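PDB 3WAD: glycosyltransferase from Streptomyces halstedii, which belongs to the GT-B glycosyltransferases, proteins built of two Rossmann-like domains that face each other across a cleft. Local coordinates for residues B[139-144]-B[197-202]. Sequence-based numbering, arbitrary orientation.
Sequences AAEAVG and ESLVTG
The torsions of E141 and L199 bring their side chains together: in each, CG stands beside the backbone N and opposite the carbonyl carbon (chi1 -67° and -68°). E141 then bends at chi2 (-93°), which carries its carboxylate past L199 to S198. The contact lies in the N-terminal, Rossmann-like half of this GT-B protein. It joins the C-terminal end of helix 135-141 to the short helix 198-201. These elements are linked in sequence to strands 147-150 and 204-206, neighbours in the parallel sheet.

The link is small, with 97 Å² buried over both sides. The two backbones stay well apart, 8.4 Å between E141 CA and L199 CA, and side chains span the gap. L199 and E141 meet at an angle. The CD2 branch of L199 touches the aliphatic part of E141, 3.6 Å from E141 CG. L199 CD2 is also 4.1 Å from E141 OE1, so the methyl reaches the carboxylate only loosely. V193 touches both side chains, and L184 of helix 179-188 packs on L199.

The polar link is weak. OE1 of E141 has its stronger partner in H147 NE2, which hydrogen-bonds to it at the start of strand 147-150. S198 OG likewise has its stronger partner outside this contact, in a hydrogen bond with T196 OG1 just before the helix. Both polar ends are thus held by other residues as well. The bond across the contact is long and not settled, with S198 OG 3.3 Å from E141 OE1.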
# COMPACT_ATOMS: atom_id res chain seq x y z
N ALA B 139 8.72 -1.27 -23.88
CA ALA B 139 7.63 -0.32 -23.74
C ALA B 139 8.17 1.11 -23.52
O ALA B 139 7.67 2.05 -24.18
CB ALA B 139 6.69 -0.72 -22.62
N ALA B 140 9.18 1.28 -22.65
CA ALA B 140 9.73 2.58 -22.28
C ALA B 140 10.33 3.35 -23.44
O ALA B 140 10.27 4.59 -23.45
CB ALA B 140 10.80 2.48 -21.21
N GLU B 141 10.96 2.60 -24.33
CA GLU B 141 11.70 3.14 -25.43
C GLU B 141 10.79 3.44 -26.63
O GLU B 141 11.20 4.08 -27.57
CB GLU B 141 12.77 2.13 -25.86
CG GLU B 141 13.82 1.98 -24.76
CD GLU B 141 15.01 2.87 -24.93
OE1 GLU B 141 15.97 2.75 -24.10
OE2 GLU B 141 14.98 3.68 -25.90
N ALA B 142 9.58 2.91 -26.60
CA ALA B 142 8.63 3.26 -27.61
C ALA B 142 8.18 4.70 -27.36
O ALA B 142 7.60 5.32 -28.22
CB ALA B 142 7.50 2.26 -27.59
N VAL B 143 8.55 5.30 -26.25
CA VAL B 143 8.01 6.59 -25.86
C VAL B 143 9.09 7.51 -25.20
O VAL B 143 8.74 8.48 -24.42
CB VAL B 143 6.66 6.45 -24.98
CG1 VAL B 143 5.59 5.51 -25.66
CG2 VAL B 143 6.90 6.00 -23.55
N GLY B 144 10.37 7.16 -25.42
CA GLY B 144 11.50 7.89 -24.82
C GLY B 144 11.27 8.18 -23.36
O GLY B 144 11.66 9.28 -22.80
N GLU B 197 22.26 -0.83 -25.70
CA GLU B 197 22.72 -1.53 -24.52
C GLU B 197 21.82 -1.20 -23.31
O GLU B 197 21.69 -1.95 -22.36
CB GLU B 197 24.20 -1.25 -24.26
CG GLU B 197 24.81 -1.97 -23.03
CD GLU B 197 24.86 -3.54 -23.13
OE1 GLU B 197 24.68 -4.09 -24.23
OE2 GLU B 197 25.09 -4.23 -22.09
N SER B 198 21.18 -0.05 -23.37
CA SER B 198 20.34 0.36 -22.28
C SER B 198 19.09 -0.54 -22.21
O SER B 198 18.44 -0.60 -21.19
CB SER B 198 20.00 1.83 -22.45
OG SER B 198 19.13 1.88 -23.55
N LEU B 199 18.79 -1.32 -23.26
CA LEU B 199 17.67 -2.29 -23.21
C LEU B 199 18.02 -3.48 -22.28
O LEU B 199 17.13 -4.16 -21.75
CB LEU B 199 17.32 -2.88 -24.61
CG LEU B 199 16.72 -1.83 -25.58
CD1 LEU B 199 16.43 -2.52 -26.84
CD2 LEU B 199 15.42 -1.20 -24.99
N VAL B 200 19.31 -3.70 -22.12
CA VAL B 200 19.77 -4.82 -21.32
C VAL B 200 19.78 -4.50 -19.87
O VAL B 200 19.35 -5.32 -19.04
CB VAL B 200 21.22 -5.27 -21.73
CG1 VAL B 200 21.70 -6.28 -20.70
CG2 VAL B 200 21.20 -5.90 -23.16
N THR B 201 20.28 -3.30 -19.53
CA THR B 201 20.45 -2.98 -18.13
C THR B 201 19.75 -1.75 -17.56
O THR B 201 19.88 -1.49 -16.34
CB THR B 201 21.93 -2.93 -17.80
OG1 THR B 201 22.56 -2.08 -18.75
CG2 THR B 201 22.59 -4.44 -17.83
N GLY B 202 18.96 -1.06 -18.40
CA GLY B 202 18.22 0.13 -17.98
C GLY B 202 18.98 1.45 -18.25
O GLY B 202 20.21 1.47 -18.35